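Local coordinates for putative nucleotide-diphospho-sugar transferase (Desulfovibrio desulfuricans subsp. desulfuricans, PDB 3CGX), which probably transfers a sugar from a nucleotide-diphospho-sugar donor, though its substrates and acceptor are not established, at residues A[9-23]-A[29-43]. Residues are numbered along the deposited sequence; the frame is centred on the assembly and turned at random.
Sequences FFVKYPEPGKVKTRL and NDKAAMLYRHFVQDM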
# COMPACT_ATOMS: atom_id res chain seq x y z
N PHE A 9 2.33 6.61 0.56
CA PHE A 9 1.12 5.77 0.62
C PHE A 9 0.34 5.87 -0.69
O PHE A 9 -0.23 6.88 -1.02
CB PHE A 9 0.32 6.17 1.86
CG PHE A 9 -0.94 5.33 2.12
CD1 PHE A 9 -0.92 3.94 2.01
CD2 PHE A 9 -2.12 5.93 2.56
CE1 PHE A 9 -2.05 3.18 2.34
CE2 PHE A 9 -3.26 5.13 2.86
CZ PHE A 9 -3.21 3.77 2.71
N PHE A 10 0.39 4.80 -1.47
CA PHE A 10 -0.17 4.75 -2.81
C PHE A 10 -1.61 4.30 -2.78
O PHE A 10 -1.95 3.21 -2.28
CB PHE A 10 0.70 3.82 -3.71
CG PHE A 10 1.82 4.51 -4.42
CD1 PHE A 10 2.61 5.46 -3.79
CD2 PHE A 10 2.13 4.17 -5.75
CE1 PHE A 10 3.61 6.11 -4.48
CE2 PHE A 10 3.17 4.78 -6.42
CZ PHE A 10 3.90 5.75 -5.81
N VAL A 11 -2.47 5.18 -3.30
CA VAL A 11 -3.93 5.08 -3.28
C VAL A 11 -4.54 5.48 -4.64
O VAL A 11 -3.88 6.04 -5.49
CB VAL A 11 -4.53 6.01 -2.15
CG1 VAL A 11 -3.98 5.64 -0.74
CG2 VAL A 11 -4.29 7.54 -2.46
N LYS A 12 -5.77 5.10 -4.84
CA LYS A 12 -6.63 5.59 -5.93
C LYS A 12 -7.97 6.10 -5.35
O LYS A 12 -8.49 5.54 -4.37
CB LYS A 12 -6.88 4.50 -6.96
CG LYS A 12 -7.64 4.94 -8.18
CD LYS A 12 -7.63 3.93 -9.30
CE LYS A 12 -8.46 4.43 -10.51
NZ LYS A 12 -8.47 3.37 -11.53
N TYR A 13 -8.51 7.16 -5.95
CA TYR A 13 -9.80 7.68 -5.49
C TYR A 13 -10.82 6.54 -5.66
O TYR A 13 -10.89 5.94 -6.72
CB TYR A 13 -10.26 8.97 -6.20
CG TYR A 13 -11.39 9.54 -5.42
CD1 TYR A 13 -11.15 10.37 -4.33
CD2 TYR A 13 -12.72 9.20 -5.72
CE1 TYR A 13 -12.21 10.86 -3.53
CE2 TYR A 13 -13.79 9.68 -4.93
CZ TYR A 13 -13.51 10.49 -3.82
OH TYR A 13 -14.52 10.97 -3.01
N PRO A 14 -11.57 6.20 -4.59
CA PRO A 14 -12.49 5.03 -4.58
C PRO A 14 -13.83 5.25 -5.30
O PRO A 14 -14.90 5.19 -4.69
CB PRO A 14 -12.69 4.78 -3.10
CG PRO A 14 -12.62 6.19 -2.51
CD PRO A 14 -11.56 6.90 -3.29
N GLU A 15 -13.73 5.49 -6.60
CA GLU A 15 -14.92 5.67 -7.44
C GLU A 15 -15.46 4.34 -7.92
O GLU A 15 -14.69 3.53 -8.46
CB GLU A 15 -14.56 6.48 -8.67
CG GLU A 15 -15.76 6.85 -9.47
CD GLU A 15 -15.38 7.68 -10.68
OE1 GLU A 15 -14.25 8.22 -10.73
OE2 GLU A 15 -16.23 7.77 -11.59
N PRO A 16 -16.78 4.09 -7.76
CA PRO A 16 -17.31 2.81 -8.25
C PRO A 16 -16.98 2.56 -9.71
O PRO A 16 -17.08 3.47 -10.57
CB PRO A 16 -18.83 2.91 -7.96
CG PRO A 16 -18.90 3.86 -6.84
CD PRO A 16 -17.82 4.87 -7.07
N GLY A 17 -16.52 1.35 -9.97
CA GLY A 17 -16.14 0.93 -11.30
C GLY A 17 -14.70 1.23 -11.66
O GLY A 17 -14.20 0.75 -12.65
N LYS A 18 -14.02 2.02 -10.83
CA LYS A 18 -12.63 2.38 -11.10
C LYS A 18 -11.66 1.70 -10.14
O LYS A 18 -10.45 1.80 -10.32
CB LYS A 18 -12.47 3.90 -11.00
CG LYS A 18 -13.31 4.70 -12.01
CD LYS A 18 -12.61 6.01 -12.37
N VAL A 19 -12.19 1.05 -9.10
CA VAL A 19 -11.36 0.35 -8.14
C VAL A 19 -11.99 -1.02 -7.80
O VAL A 19 -13.20 -1.20 -7.87
CB VAL A 19 -11.14 1.15 -6.80
CG1 VAL A 19 -10.37 2.47 -7.05
CG2 VAL A 19 -12.51 1.37 -6.03
N LYS A 20 -11.15 -1.99 -7.50
CA LYS A 20 -11.60 -3.31 -7.02
C LYS A 20 -12.69 -3.90 -7.89
O LYS A 20 -13.71 -4.42 -7.42
CB LYS A 20 -12.05 -3.22 -5.55
CG LYS A 20 -10.90 -2.82 -4.57
CD LYS A 20 -9.67 -3.78 -4.70
CE LYS A 20 -8.62 -3.62 -3.66
NZ LYS A 20 -7.36 -4.37 -4.01
N THR A 21 -12.48 -3.84 -9.20
CA THR A 21 -13.50 -4.35 -10.11
C THR A 21 -13.67 -5.87 -10.08
O THR A 21 -14.76 -6.40 -10.29
CB THR A 21 -13.25 -3.87 -11.55
OG1 THR A 21 -11.95 -4.30 -11.96
CG2 THR A 21 -13.43 -2.33 -11.63
N ARG A 22 -12.60 -6.59 -9.80
CA ARG A 22 -12.70 -8.04 -9.66
C ARG A 22 -13.57 -8.45 -8.41
O ARG A 22 -14.41 -9.38 -8.48
CB ARG A 22 -11.31 -8.64 -9.54
CG ARG A 22 -11.33 -10.07 -9.18
CD ARG A 22 -11.42 -10.94 -10.35
NE ARG A 22 -11.31 -12.35 -10.01
CZ ARG A 22 -10.16 -13.00 -9.83
NH1 ARG A 22 -8.99 -12.36 -9.90
NH2 ARG A 22 -10.19 -14.28 -9.53
N LEU A 23 -13.37 -7.75 -7.30
CA LEU A 23 -14.22 -7.91 -6.12
C LEU A 23 -15.66 -7.47 -6.48
O LEU A 23 -16.64 -8.14 -6.15
CB LEU A 23 -13.61 -7.12 -4.94
CG LEU A 23 -14.42 -6.99 -3.67
CD1 LEU A 23 -14.68 -8.41 -3.06
CD2 LEU A 23 -13.71 -6.12 -2.70
N ASN A 29 -20.08 -3.19 -7.78
CA ASN A 29 -19.05 -2.15 -7.86
C ASN A 29 -19.14 -1.13 -6.75
O ASN A 29 -18.11 -0.69 -6.24
CB ASN A 29 -19.09 -1.43 -9.23
CG ASN A 29 -18.37 -2.19 -10.30
OD1 ASN A 29 -17.73 -3.22 -10.01
ND2 ASN A 29 -18.46 -1.68 -11.57
N ASP A 30 -20.35 -0.75 -6.35
CA ASP A 30 -20.48 0.26 -5.28
C ASP A 30 -19.89 -0.25 -3.96
O ASP A 30 -19.18 0.48 -3.26
CB ASP A 30 -21.93 0.70 -5.02
CG ASP A 30 -22.50 1.56 -6.16
OD1 ASP A 30 -21.75 2.01 -7.04
OD2 ASP A 30 -23.73 1.78 -6.18
N LYS A 31 -20.24 -1.48 -3.60
CA LYS A 31 -19.76 -2.08 -2.35
C LYS A 31 -18.24 -2.32 -2.37
O LYS A 31 -17.59 -2.15 -1.33
CB LYS A 31 -20.50 -3.39 -2.06
CG LYS A 31 -20.23 -4.00 -0.68
CD LYS A 31 -21.27 -4.99 -0.30
CE LYS A 31 -22.55 -4.27 0.06
NZ LYS A 31 -23.60 -5.23 0.30
N ALA A 32 -17.71 -2.75 -3.53
CA ALA A 32 -16.26 -3.00 -3.68
C ALA A 32 -15.53 -1.69 -3.44
O ALA A 32 -14.51 -1.65 -2.74
CB ALA A 32 -15.91 -3.57 -5.06
N ALA A 33 -16.06 -0.60 -4.00
CA ALA A 33 -15.45 0.73 -3.82
C ALA A 33 -15.60 1.26 -2.38
O ALA A 33 -14.65 1.88 -1.85
CB ALA A 33 -15.98 1.74 -4.85
N MSE A 34 -16.70 0.95 -1.70
CA MSE A 34 -16.92 1.38 -0.33
C MSE A 34 -15.94 0.65 0.58
O MSE A 34 -15.34 1.25 1.50
CB MSE A 34 -18.38 1.10 0.13
CG MSE A 34 -18.64 1.47 1.53
SE MSE A 34 -18.55 3.43 1.80
CE MSE A 34 -19.37 4.03 0.10
N LEU A 35 -15.75 -0.64 0.32
CA LEU A 35 -14.78 -1.44 1.08
C LEU A 35 -13.38 -0.85 0.95
O LEU A 35 -12.67 -0.65 1.95
CB LEU A 35 -14.79 -2.91 0.69
CG LEU A 35 -15.97 -3.71 1.20
CD1 LEU A 35 -16.19 -4.96 0.32
CD2 LEU A 35 -15.75 -4.07 2.75
N TYR A 36 -12.99 -0.55 -0.29
CA TYR A 36 -11.65 -0.00 -0.56
C TYR A 36 -11.51 1.38 0.11
O TYR A 36 -10.49 1.70 0.72
CB TYR A 36 -11.32 0.00 -2.08
CG TYR A 36 -10.00 0.71 -2.34
CD1 TYR A 36 -8.80 0.16 -1.93
CD2 TYR A 36 -9.97 1.96 -2.98
CE1 TYR A 36 -7.58 0.85 -2.11
CE2 TYR A 36 -8.77 2.64 -3.18
CZ TYR A 36 -7.58 2.09 -2.74
OH TYR A 36 -6.38 2.73 -2.90
N ARG A 37 -12.58 2.17 0.05
CA ARG A 37 -12.60 3.49 0.72
C ARG A 37 -12.22 3.32 2.18
O ARG A 37 -11.36 4.05 2.72
CB ARG A 37 -13.95 4.14 0.53
CG ARG A 37 -14.15 5.43 1.28
CD ARG A 37 -15.60 5.93 1.13
NE ARG A 37 -15.77 6.50 -0.18
CZ ARG A 37 -15.56 7.79 -0.46
NH1 ARG A 37 -15.21 8.62 0.51
NH2 ARG A 37 -15.73 8.25 -1.69
N HIS A 38 -12.84 2.33 2.81
CA HIS A 38 -12.56 2.04 4.21
C HIS A 38 -11.18 1.43 4.47
O HIS A 38 -10.60 1.68 5.56
CB HIS A 38 -13.68 1.20 4.82
CG HIS A 38 -14.89 2.03 5.10
ND1 HIS A 38 -15.03 2.75 6.27
CD2 HIS A 38 -15.93 2.39 4.31
CE1 HIS A 38 -16.15 3.45 6.22
NE2 HIS A 38 -16.71 3.26 5.03
N PHE A 39 -10.65 0.68 3.51
CA PHE A 39 -9.28 0.13 3.64
C PHE A 39 -8.37 1.34 3.84
O PHE A 39 -7.51 1.37 4.74
CB PHE A 39 -8.78 -0.57 2.39
CG PHE A 39 -9.41 -1.93 2.10
CD1 PHE A 39 -10.51 -2.40 2.79
CD2 PHE A 39 -8.94 -2.67 1.04
CE1 PHE A 39 -11.08 -3.62 2.45
CE2 PHE A 39 -9.53 -3.91 0.69
CZ PHE A 39 -10.62 -4.34 1.41
N VAL A 40 -8.57 2.34 2.98
CA VAL A 40 -7.68 3.50 2.95
C VAL A 40 -7.79 4.33 4.23
O VAL A 40 -6.80 4.70 4.89
CB VAL A 40 -7.87 4.37 1.65
CG1 VAL A 40 -7.12 5.68 1.77
CG2 VAL A 40 -7.42 3.60 0.37
N GLN A 41 -9.03 4.64 4.59
CA GLN A 41 -9.29 5.35 5.86
C GLN A 41 -8.68 4.69 7.06
O GLN A 41 -8.07 5.34 7.90
CB GLN A 41 -10.79 5.50 6.11
CG GLN A 41 -11.40 6.47 5.16
CD GLN A 41 -12.91 6.52 5.25
OE1 GLN A 41 -13.53 6.96 4.31
NE2 GLN A 41 -13.51 6.06 6.38
N ASP A 42 -8.88 3.39 7.18
CA ASP A 42 -8.34 2.68 8.31
C ASP A 42 -6.82 2.69 8.34
O ASP A 42 -6.22 2.90 9.41
CB ASP A 42 -8.83 1.21 8.36
CG ASP A 42 -10.33 1.09 8.64
OD1 ASP A 42 -10.93 2.08 9.04
OD2 ASP A 42 -10.88 0.01 8.40
N MSE A 43 -6.20 2.43 7.19
CA MSE A 43 -4.72 2.44 7.14
C MSE A 43 -4.16 3.82 7.47
O MSE A 43 -3.18 3.92 8.22
CB MSE A 43 -4.21 1.95 5.78
CG MSE A 43 -4.54 0.48 5.46
SE MSE A 43 -3.83 -0.04 3.77
CE MSE A 43 -1.93 -0.13 4.29
O HOH W 1 -16.62 4.74 -2.51
O HOH W 2 -15.98 -0.48 -7.98
O HOH W 3 -16.99 -5.30 -11.57
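In this GT-A-like fold, the loop leaving strand 5-11 folds back over helix 29-47, and Y36 of the helix meets the backbone of K12. K12 N donates a hydrogen bond to Y36 OH (N to OH 3.1 Å, 162° at the hydrogen). K12 O lies in the ring plane, at the edge of Y36, 3.1 Å from CE2. With CG anti to the backbone N, chi1 174° turns the Y36 ring toward the loop, among K12, P14, V19 and K20. P14 CB and V19 CG2 both pack on its CD2, and the bent chain of K20 crosses it. S111 OG also hydrogen-bonds Y36 OH, and K20 NZ pairs with D112. R37 lays one guanidinium face on P14 CG. Its NH2 gives a long hydrogen bond to Y13 OH, 3.3 Å away and 16° out of the guanidinium plane. Water 1 bridges R37 NE and P14 O. Water 2 joins G17 N and V19 O to N29 O. Near the strand, F9 CZ touches M43 CB at 3.7 Å, and the selenium of selenomethionine M43 lies at the F9 ring edge in a Met-aromatic contact. Two partners thus fix the Y36 hydroxyl, while apolar groups, waters and the R37-Y13 bond hold loop to helix.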